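Local coordinates for BIFUNCTIONAL PROTEIN Proline utilization A (PutA) (Corynebacterium freiburgense, PDB 5UX5), which catalyses, as a bifunctional enzyme, the FAD-dependent oxidation of proline and the NAD-dependent oxidation of the resulting glutamate semialdehyde to glutamate, at residues V183-I188 / F228-M233; I262-Y267 / I293-V298; V557-D562 / A880-Q885. All coordinates share one frame; numbering follows the deposited sequence.

Contact 1 of 3, residues V183-I188 / F228-M233; sequences VDYVSI and FINLDM. With FAD (flavin-adenine dinucleotide), chain E.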
# COMPACT_ATOMS: atom_id res chain seq x y z
N VAL A 183 -9.30 -16.23 37.70
CA VAL A 183 -8.96 -15.16 36.77
C VAL A 183 -9.86 -13.96 37.04
O VAL A 183 -11.08 -14.05 36.93
CB VAL A 183 -9.10 -15.64 35.31
CG1 VAL A 183 -8.94 -14.48 34.32
CG2 VAL A 183 -8.09 -16.72 35.00
N ASP A 184 -9.23 -12.81 37.34
CA ASP A 184 -9.93 -11.56 37.66
C ASP A 184 -10.02 -10.60 36.49
O ASP A 184 -10.83 -9.68 36.54
CB ASP A 184 -9.22 -10.77 38.77
CG ASP A 184 -8.94 -11.58 40.01
OD1 ASP A 184 -9.77 -12.42 40.40
OD2 ASP A 184 -7.88 -11.31 40.62
N TYR A 185 -9.18 -10.75 35.48
CA TYR A 185 -8.93 -9.65 34.56
C TYR A 185 -8.42 -10.21 33.25
O TYR A 185 -7.36 -10.83 33.22
CB TYR A 185 -7.92 -8.72 35.20
CG TYR A 185 -7.63 -7.40 34.53
CD1 TYR A 185 -7.36 -7.31 33.17
CD2 TYR A 185 -7.54 -6.25 35.30
CE1 TYR A 185 -7.06 -6.08 32.57
CE2 TYR A 185 -7.21 -5.04 34.72
CZ TYR A 185 -6.98 -4.95 33.36
OH TYR A 185 -6.67 -3.73 32.80
N VAL A 186 -9.18 -10.01 32.18
CA VAL A 186 -8.71 -10.36 30.85
C VAL A 186 -8.70 -9.09 30.01
O VAL A 186 -9.51 -8.18 30.21
CB VAL A 186 -9.58 -11.45 30.18
CG1 VAL A 186 -9.55 -12.73 31.00
CG2 VAL A 186 -11.01 -10.97 29.96
N SER A 187 -7.80 -9.04 29.05
CA SER A 187 -7.81 -7.91 28.14
C SER A 187 -7.64 -8.45 26.73
O SER A 187 -6.97 -9.46 26.52
CB SER A 187 -6.75 -6.82 28.51
OG SER A 187 -5.45 -7.31 28.76
N ILE A 188 -8.33 -7.82 25.78
CA ILE A 188 -8.40 -8.27 24.39
C ILE A 188 -8.54 -7.04 23.49
O ILE A 188 -8.95 -5.96 23.94
CB ILE A 188 -9.59 -9.25 24.22
CG1 ILE A 188 -9.56 -9.95 22.85
CG2 ILE A 188 -10.93 -8.55 24.48
CD1 ILE A 188 -10.65 -10.95 22.64
N PHE A 228 -13.08 -8.51 35.28
CA PHE A 228 -12.79 -7.27 34.54
C PHE A 228 -12.33 -7.56 33.11
O PHE A 228 -11.39 -8.35 32.91
CB PHE A 228 -11.71 -6.48 35.28
CG PHE A 228 -11.51 -5.10 34.78
CD1 PHE A 228 -12.26 -4.04 35.26
CD2 PHE A 228 -10.51 -4.84 33.83
CE1 PHE A 228 -12.05 -2.76 34.80
CE2 PHE A 228 -10.30 -3.56 33.36
CZ PHE A 228 -11.06 -2.52 33.85
N ILE A 229 -12.96 -6.90 32.14
CA ILE A 229 -12.61 -6.99 30.73
C ILE A 229 -12.04 -5.64 30.29
O ILE A 229 -12.69 -4.60 30.46
CB ILE A 229 -13.83 -7.37 29.86
CG1 ILE A 229 -14.31 -8.77 30.22
CG2 ILE A 229 -13.52 -7.23 28.38
CD1 ILE A 229 -15.71 -9.04 29.78
N ASN A 230 -10.85 -5.68 29.71
CA ASN A 230 -10.21 -4.48 29.19
C ASN A 230 -10.08 -4.58 27.68
O ASN A 230 -9.70 -5.62 27.14
CB ASN A 230 -8.85 -4.23 29.82
CG ASN A 230 -8.27 -2.92 29.37
OD1 ASN A 230 -8.55 -1.87 29.94
ND2 ASN A 230 -7.50 -2.97 28.31
N LEU A 231 -10.43 -3.49 27.00
CA LEU A 231 -10.26 -3.39 25.56
C LEU A 231 -8.91 -2.71 25.31
O LEU A 231 -8.72 -1.54 25.65
CB LEU A 231 -11.42 -2.62 24.92
CG LEU A 231 -12.81 -3.24 24.86
CD1 LEU A 231 -13.83 -2.31 24.25
CD2 LEU A 231 -12.78 -4.53 24.08
N ASP A 232 -7.99 -3.46 24.70
CA ASP A 232 -6.67 -2.92 24.39
C ASP A 232 -6.72 -2.12 23.09
O ASP A 232 -7.66 -2.23 22.28
CB ASP A 232 -5.62 -4.03 24.26
CG ASP A 232 -5.33 -4.72 25.57
OD1 ASP A 232 -5.66 -4.16 26.63
OD2 ASP A 232 -4.75 -5.83 25.54
N MET A 233 -5.69 -1.30 22.89
CA MET A 233 -5.51 -0.52 21.67
C MET A 233 -4.06 -0.57 21.25
O MET A 233 -3.17 -0.36 22.08
CB MET A 233 -5.93 0.93 21.86
CG MET A 233 -7.40 1.05 21.99
SD MET A 233 -7.96 2.66 21.58
CE MET A 233 -6.71 3.07 20.37
PA FAD E . 9.39 5.07 29.28
O1A FAD E . 10.90 4.89 28.89
O2A FAD E . 9.01 6.15 30.18
O5B FAD E . 8.42 5.33 28.19
C5B FAD E . 8.67 4.82 26.89
C4B FAD E . 7.56 5.30 25.97
O4B FAD E . 7.80 6.61 25.54
C3B FAD E . 7.44 4.48 24.72
O3B FAD E . 6.74 3.29 24.85
C2B FAD E . 6.78 5.43 23.79
O2B FAD E . 5.40 5.34 23.86
C1B FAD E . 7.33 6.76 24.22
N9A FAD E . 8.41 7.22 23.36
C8A FAD E . 9.74 6.85 23.43
N7A FAD E . 10.44 7.47 22.45
C5A FAD E . 9.61 8.30 21.70
C6A FAD E . 9.80 9.17 20.61
N6A FAD E . 11.08 9.38 19.96
N1A FAD E . 8.74 9.85 20.13
C2A FAD E . 7.50 9.68 20.69
N3A FAD E . 7.28 8.84 21.75
C4A FAD E . 8.30 8.14 22.27
N1 FAD E . 0.94 -0.24 25.00
C2 FAD E . -0.15 -0.03 24.07
O2 FAD E . 0.10 0.71 22.93
N3 FAD E . -1.39 -0.62 24.31
C4 FAD E . -1.63 -1.39 25.45
O4 FAD E . -2.88 -1.95 25.67
C4X FAD E . -0.57 -1.48 26.50
N5 FAD E . -0.80 -2.08 27.74
C5X FAD E . 0.20 -2.11 28.72
C6 FAD E . -0.02 -2.71 29.97
C7 FAD E . 1.00 -2.73 30.91
C7M FAD E . 0.80 -3.37 32.25
C8 FAD E . 2.22 -2.14 30.65
C8M FAD E . 3.31 -2.16 31.67
C9 FAD E . 2.44 -1.54 29.42
C9A FAD E . 1.44 -1.53 28.47
N10 FAD E . 1.71 -0.89 27.22
C10 FAD E . 0.71 -0.86 26.22
C1' FAD E . 3.04 -0.32 26.95
C2' FAD E . 3.21 1.16 27.15
O2' FAD E . 2.48 1.82 26.19
C3' FAD E . 4.72 1.47 27.08
O3' FAD E . 5.15 1.16 25.81
C4' FAD E . 5.65 0.75 28.06
O4' FAD E . 5.03 0.36 29.23
C5' FAD E . 6.97 1.51 28.34
O5' FAD E . 6.84 2.90 28.63
P FAD E . 7.17 3.56 30.07
O1P FAD E . 6.09 4.51 30.72
O2P FAD E . 7.60 2.25 30.83
O3P FAD E . 8.73 4.00 30.05
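Y185 and F228 both turn CG away from their own backbone N (chi1 -172° and -169°), and since the two residues are paired on adjacent strands, their rings leave the backbone side by side. The rings pack obliquely, with planes 42° apart: F228 CD2 sits over the middle of one face of the tyrosine ring, coming within 3.4 Å of Y185 CE2. Further along the tyrosine, Y185 OH passes 3.7 Å from N230 CB, while the hydroxyl is hydrogen-bonded to R296 and E376. Tyrosine suits this place because its ring offers a face to F228 and its tip still reaches those charged groups. The two backbones are joined by a ladder of five hydrogen bonds, from F228 N to D184 O at one end to D232 N to I188 O at the other; V186 N to F228 O (2.9 Å) is one of its rungs. These are neighbouring parallel strands of the proline dehydrogenase barrel, a TIM-type fold, connected through helix 202-221. Alternation gives each strand two chemistries. V186, I188, I229 and L231 face the surrounding helices, where branched aliphatic side chains fill the layer between strand and helix; V186 CG2 meets I229 CG1 at 4.0 Å, with helices 164-178 and 202-221 packed against them. The opposite face, which also carries the Y185-F228 ring pair, becomes polar at S187 and N230. S187 CB lies 3.4 Å from D232 OD1, while S187 OG is hydrogen-bonded to N153, and N230 ND2 makes a weak 2.8 Å hydrogen bond to D232 OD1. Serine and asparagine are short enough to pack against this carboxylate, and it is D232 that approaches the flavin O4. Next to D232, M233 uses its main chain instead of its side chain: M233 O accepts the flavin N3 hydrogen at 2.9 Å.

Contact 2 of 3, residues I262-Y267 / I293-V298; sequences IVLQAY and IKIRLV. With FAD (flavin-adenine dinucleotide), chain E.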
# COMPACT_ATOMS: atom_id res chain seq x y z
N ILE A 262 -10.81 0.36 29.31
CA ILE A 262 -10.32 0.68 27.98
C ILE A 262 -8.99 1.40 28.14
O ILE A 262 -8.77 2.10 29.14
CB ILE A 262 -11.33 1.54 27.19
CG1 ILE A 262 -10.81 1.84 25.78
CG2 ILE A 262 -11.60 2.85 27.89
CD1 ILE A 262 -11.82 2.58 24.95
N VAL A 263 -8.11 1.24 27.14
CA VAL A 263 -6.76 1.81 27.13
C VAL A 263 -6.76 3.13 26.37
O VAL A 263 -7.41 3.26 25.33
CB VAL A 263 -5.75 0.83 26.49
CG1 VAL A 263 -4.46 1.51 26.22
CG2 VAL A 263 -5.50 -0.35 27.39
N LEU A 264 -6.05 4.12 26.89
CA LEU A 264 -5.66 5.28 26.09
C LEU A 264 -4.14 5.36 26.01
O LEU A 264 -3.45 5.17 27.02
CB LEU A 264 -6.23 6.59 26.65
CG LEU A 264 -7.74 6.72 26.47
CD1 LEU A 264 -8.29 8.09 26.97
CD2 LEU A 264 -8.11 6.46 25.02
N GLN A 265 -3.63 5.60 24.81
CA GLN A 265 -2.20 5.76 24.59
C GLN A 265 -1.87 7.24 24.67
O GLN A 265 -2.27 8.02 23.80
CB GLN A 265 -1.77 5.18 23.24
CG GLN A 265 -2.53 3.96 22.85
CD GLN A 265 -2.19 3.46 21.46
OE1 GLN A 265 -2.81 3.87 20.47
NE2 GLN A 265 -1.28 2.50 21.38
N ALA A 266 -1.11 7.63 25.70
CA ALA A 266 -0.75 9.04 25.89
C ALA A 266 0.14 9.60 24.78
O ALA A 266 0.19 10.82 24.65
CB ALA A 266 -0.01 9.24 27.21
N TYR A 267 0.81 8.77 23.96
CA TYR A 267 1.59 9.40 22.90
C TYR A 267 0.71 9.92 21.77
O TYR A 267 1.22 10.58 20.85
CB TYR A 267 2.70 8.47 22.38
CG TYR A 267 2.33 7.23 21.56
CD1 TYR A 267 1.03 7.00 21.12
CD2 TYR A 267 3.30 6.28 21.24
CE1 TYR A 267 0.71 5.89 20.37
CE2 TYR A 267 2.98 5.16 20.49
CZ TYR A 267 1.69 4.96 20.06
OH TYR A 267 1.36 3.85 19.30
N ILE A 293 -16.28 3.26 34.92
CA ILE A 293 -15.37 2.76 33.91
C ILE A 293 -13.96 2.86 34.46
O ILE A 293 -13.73 3.47 35.51
CB ILE A 293 -15.51 3.51 32.58
CG1 ILE A 293 -15.11 4.97 32.74
CG2 ILE A 293 -16.91 3.45 32.09
CD1 ILE A 293 -15.08 5.73 31.43
N LYS A 294 -13.02 2.23 33.77
CA LYS A 294 -11.60 2.33 34.12
C LYS A 294 -10.80 2.58 32.86
O LYS A 294 -11.00 1.89 31.85
CB LYS A 294 -11.06 1.08 34.80
CG LYS A 294 -9.59 1.17 35.17
CD LYS A 294 -9.11 -0.06 35.92
CE LYS A 294 -7.61 -0.01 36.22
NZ LYS A 294 -7.05 -1.32 36.61
N ILE A 295 -9.90 3.55 32.91
CA ILE A 295 -8.99 3.82 31.81
C ILE A 295 -7.61 3.34 32.22
O ILE A 295 -7.13 3.66 33.32
CB ILE A 295 -9.03 5.31 31.44
CG1 ILE A 295 -10.41 5.55 30.80
CG2 ILE A 295 -7.89 5.69 30.50
CD1 ILE A 295 -10.83 6.93 30.64
N ARG A 296 -7.01 2.50 31.39
CA ARG A 296 -5.61 2.16 31.55
C ARG A 296 -4.79 3.16 30.75
O ARG A 296 -4.93 3.24 29.51
CB ARG A 296 -5.32 0.73 31.09
CG ARG A 296 -3.86 0.33 31.34
CD ARG A 296 -3.38 -0.84 30.51
NE ARG A 296 -4.11 -2.05 30.80
CZ ARG A 296 -4.17 -3.07 29.96
NH1 ARG A 296 -3.55 -2.97 28.79
NH2 ARG A 296 -4.86 -4.16 30.27
N LEU A 297 -3.98 3.95 31.43
CA LEU A 297 -3.10 4.91 30.78
C LEU A 297 -1.79 4.24 30.42
O LEU A 297 -1.08 3.77 31.31
CB LEU A 297 -2.82 6.08 31.72
CG LEU A 297 -3.84 7.19 31.69
CD1 LEU A 297 -3.18 8.41 32.28
CD2 LEU A 297 -4.27 7.40 30.29
N VAL A 298 -1.47 4.20 29.13
CA VAL A 298 -0.19 3.70 28.64
C VAL A 298 0.47 4.81 27.82
O VAL A 298 -0.19 5.78 27.42
CB VAL A 298 -0.32 2.41 27.79
CG1 VAL A 298 -1.16 1.33 28.51
CG2 VAL A 298 -0.89 2.73 26.43
PA FAD E . 9.39 5.07 29.28
O1A FAD E . 10.90 4.89 28.89
O2A FAD E . 9.01 6.15 30.18
O5B FAD E . 8.42 5.33 28.19
C5B FAD E . 8.67 4.82 26.89
C4B FAD E . 7.56 5.30 25.97
O4B FAD E . 7.80 6.61 25.54
C3B FAD E . 7.44 4.48 24.72
O3B FAD E . 6.74 3.29 24.85
C2B FAD E . 6.78 5.43 23.79
O2B FAD E . 5.40 5.34 23.86
C1B FAD E . 7.33 6.76 24.22
N9A FAD E . 8.41 7.22 23.36
C8A FAD E . 9.74 6.85 23.43
N7A FAD E . 10.44 7.47 22.45
C5A FAD E . 9.61 8.30 21.70
C6A FAD E . 9.80 9.17 20.61
N6A FAD E . 11.08 9.38 19.96
N1A FAD E . 8.74 9.85 20.13
C2A FAD E . 7.50 9.68 20.69
N3A FAD E . 7.28 8.84 21.75
C4A FAD E . 8.30 8.14 22.27
N1 FAD E . 0.94 -0.24 25.00
C2 FAD E . -0.15 -0.03 24.07
O2 FAD E . 0.10 0.71 22.93
N3 FAD E . -1.39 -0.62 24.31
C4 FAD E . -1.63 -1.39 25.45
O4 FAD E . -2.88 -1.95 25.67
C4X FAD E . -0.57 -1.48 26.50
N5 FAD E . -0.80 -2.08 27.74
C5X FAD E . 0.20 -2.11 28.72
C6 FAD E . -0.02 -2.71 29.97
C7 FAD E . 1.00 -2.73 30.91
C7M FAD E . 0.80 -3.37 32.25
C8 FAD E . 2.22 -2.14 30.65
C8M FAD E . 3.31 -2.16 31.67
C9 FAD E . 2.44 -1.54 29.42
C9A FAD E . 1.44 -1.53 28.47
N10 FAD E . 1.71 -0.89 27.22
C10 FAD E . 0.71 -0.86 26.22
C1' FAD E . 3.04 -0.32 26.95
C2' FAD E . 3.21 1.16 27.15
O2' FAD E . 2.48 1.82 26.19
C3' FAD E . 4.72 1.47 27.08
O3' FAD E . 5.15 1.16 25.81
C4' FAD E . 5.65 0.75 28.06
O4' FAD E . 5.03 0.36 29.23
C5' FAD E . 6.97 1.51 28.34
O5' FAD E . 6.84 2.90 28.63
P FAD E . 7.17 3.56 30.07
O1P FAD E . 6.09 4.51 30.72
O2P FAD E . 7.60 2.25 30.83
O3P FAD E . 8.73 4.00 30.05
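I262 and I295 lie side by side on two parallel strands of the proline dehydrogenase barrel, the first and last elements of a beta-alpha-beta unit whose helix is 271-287. I262 N donates to K294 O. R296 N donates to I262 O. The aliphatic branches touch at I262 CG2 to I295 CG1, 4.1 Å, on the helix side of the sheet. V263 points to the other face, toward the flavin. Its CG2 packs 3.6 Å from R296 NH1, and its CG1 rests 3.8 Å from V298 CG2; a compact beta-branched residue can thus touch the arginine, its valine neighbour and the flavin together. The arginine chain bends at chi3 (-63°), carrying NH1 to a weak 3.1 Å hydrogen bond with FAD N5, while NE is paired with E376. L264 returns to the helix side, with CG against I295 CG2 and further cover from L275 and L278, an apolar setting that suits leucine. Q265 is again on the flavin face, where its CB and CG run beside V298 CG2 and its amide reaches the pyrimidine end of the flavin: Q265 NE2 donates to FAD O2 at 2.7 Å and also to E234 O. V298 CG1 lies over one face of the isoalloxazine, 3.5 Å from FAD C4X. A266 then closes the ladder, A266 N to V298 O. Beyond it, Y267 CD2 comes within 3.5 Å of the ribose hydroxyl FAD O2B.

Contact 3 of 3, residues V557-D562 / A880-Q885; sequences VSEAID and AIVQRQ. With SO4 (sulfate ion), chain G.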
# COMPACT_ATOMS: atom_id res chain seq x y z
N VAL A 557 -7.35 8.01 -7.46
CA VAL A 557 -7.48 9.46 -7.62
C VAL A 557 -6.15 10.13 -7.29
O VAL A 557 -5.76 11.13 -7.90
CB VAL A 557 -8.65 9.98 -6.76
CG1 VAL A 557 -8.70 11.51 -6.78
CG2 VAL A 557 -9.95 9.37 -7.27
N SER A 558 -5.43 9.58 -6.31
CA SER A 558 -4.11 10.12 -6.03
C SER A 558 -3.17 9.90 -7.20
O SER A 558 -2.41 10.80 -7.56
CB SER A 558 -3.55 9.52 -4.75
OG SER A 558 -4.37 9.99 -3.69
N GLU A 559 -3.23 8.70 -7.81
CA GLU A 559 -2.41 8.42 -8.98
C GLU A 559 -2.72 9.42 -10.10
O GLU A 559 -1.81 9.92 -10.77
CB GLU A 559 -2.62 6.97 -9.44
CG GLU A 559 -1.49 6.40 -10.33
CD GLU A 559 -1.69 4.93 -10.72
OE1 GLU A 559 -2.82 4.45 -10.66
OE2 GLU A 559 -0.71 4.22 -11.06
N ALA A 560 -4.01 9.72 -10.31
CA ALA A 560 -4.36 10.64 -11.38
C ALA A 560 -3.82 12.04 -11.09
O ALA A 560 -3.40 12.75 -12.00
CB ALA A 560 -5.87 10.67 -11.59
N ILE A 561 -3.86 12.46 -9.82
CA ILE A 561 -3.26 13.75 -9.49
C ILE A 561 -1.74 13.70 -9.65
O ILE A 561 -1.13 14.62 -10.21
CB ILE A 561 -3.72 14.17 -8.08
CG1 ILE A 561 -5.24 14.36 -8.12
CG2 ILE A 561 -3.07 15.48 -7.67
CD1 ILE A 561 -5.95 14.54 -6.80
N ASP A 562 -1.11 12.63 -9.18
CA ASP A 562 0.34 12.51 -9.30
C ASP A 562 0.79 12.53 -10.76
O ASP A 562 1.83 13.12 -11.07
CB ASP A 562 0.84 11.24 -8.61
CG ASP A 562 0.81 11.33 -7.08
OD1 ASP A 562 0.48 12.40 -6.53
OD2 ASP A 562 1.13 10.31 -6.43
N ALA A 880 1.22 0.49 -7.34
CA ALA A 880 2.40 1.24 -7.75
C ALA A 880 2.12 2.71 -7.66
O ALA A 880 1.07 3.18 -8.10
CB ALA A 880 2.80 0.88 -9.17
N ILE A 881 3.03 3.43 -7.02
CA ILE A 881 2.87 4.86 -6.81
C ILE A 881 3.83 5.61 -7.73
O ILE A 881 5.03 5.29 -7.78
CB ILE A 881 3.05 5.22 -5.33
CG1 ILE A 881 1.77 4.79 -4.56
CG2 ILE A 881 3.26 6.69 -5.19
CD1 ILE A 881 1.96 4.50 -3.13
N VAL A 882 3.30 6.60 -8.43
CA VAL A 882 4.03 7.43 -9.38
C VAL A 882 5.39 7.79 -8.83
O VAL A 882 5.53 8.13 -7.65
CB VAL A 882 3.25 8.71 -9.71
CG1 VAL A 882 4.14 9.67 -10.46
CG2 VAL A 882 2.02 8.39 -10.51
N GLN A 883 6.42 7.62 -9.65
CA GLN A 883 7.80 7.94 -9.34
C GLN A 883 8.43 7.03 -8.29
O GLN A 883 9.62 6.74 -8.37
CB GLN A 883 7.94 9.39 -8.94
CG GLN A 883 9.36 9.79 -8.87
CD GLN A 883 9.56 11.10 -8.16
OE1 GLN A 883 10.28 11.97 -8.64
NE2 GLN A 883 8.90 11.26 -7.00
N ARG A 884 7.65 6.57 -7.30
CA ARG A 884 8.16 5.57 -6.36
C ARG A 884 8.39 4.25 -7.08
O ARG A 884 9.46 3.64 -6.94
CB ARG A 884 7.19 5.35 -5.21
CG ARG A 884 7.21 6.37 -4.11
CD ARG A 884 6.45 5.82 -2.92
NE ARG A 884 5.94 6.86 -2.03
CZ ARG A 884 5.09 6.61 -1.04
NH1 ARG A 884 4.67 5.38 -0.83
NH2 ARG A 884 4.65 7.59 -0.27
N GLN A 885 7.37 3.75 -7.77
CA GLN A 885 7.43 2.52 -8.56
C GLN A 885 6.87 2.86 -9.93
O GLN A 885 5.66 2.72 -10.18
CB GLN A 885 6.64 1.38 -7.90
CG GLN A 885 7.07 1.07 -6.48
CD GLN A 885 6.19 1.78 -5.46
OE1 GLN A 885 5.05 2.16 -5.77
NE2 GLN A 885 6.73 2.00 -4.25
S SO4 G . -1.00 -1.09 -10.09
O1 SO4 G . -1.92 -0.95 -8.96
O2 SO4 G . 0.29 -1.43 -9.51
O3 SO4 G . -0.96 0.13 -10.92
O4 SO4 G . -1.48 -2.16 -10.95
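D562, on helix 550-574, and V882, in the loop between strands 870-873 and 890-891, are the nearest pair across this contact, with CA atoms 6.3 Å apart. Both elements belong to the aldehyde dehydrogenase domain, where an irregular loop packs on the side of a helix. The loop folds back on itself: Q885 N donates to I881 O (2.8 Å), and I881 N in turn donates to the side-chain oxygen Q885 OE1. Q883, with a positive phi of 69°, makes the turn between them. Glutamine is apt at Q885 because its amide offers an acceptor to I881, while its NE2 is bonded to N967. Across the gap the meeting is mostly apolar. V882 directs its side chain at the helix, and its CG2 lies 3.6 Å from D562 CB and 4.0 Å from E559 CG, so one methyl bridges residues on the same helical face. F563 and Y566, also of this helix, add to the valine's surroundings. D562 thus presents a methylene to the valine while its carboxylate turns to other partners, accepting hydrogen bonds from A469 N and N468 ND2. The same N468 amide is bonded to V882 O, linking the two segments indirectly. E559 stretches out along its extended chain (chi2 177°), bringing OE2 to 3.6 Å from A880 O, a proximity of two acceptors. Next to it a sulfate ion, probably from the crystallisation liquor, is held also by G879 N and S726 OG; in related enzymes this position receives the substrate carboxylate, probably so here. Its O2 accepts from A880 N at 3.0 Å.

Contacts 1 and 2 are buried pairs of parallel strands in the same proline dehydrogenase barrel, their centres about 12 Å apart, and strands 228-232 and 260-265 are neighbours in its sheet. Both rely on backbone ladders, aliphatic residues toward the helices and aromatic, polar or ligand-touching residues inward, and both reach the FAD: contact 1 at N3, contact 2 at O2 and, weakly, at N5. Contact 3 lies about 42 and 38 Å, centre to centre, from contacts 1 and 2, in the aldehyde dehydrogenase domain. Only partly buried, it joins a helix to a loop through methyl and methylene groups, with a sulfate instead of a flavin beside it.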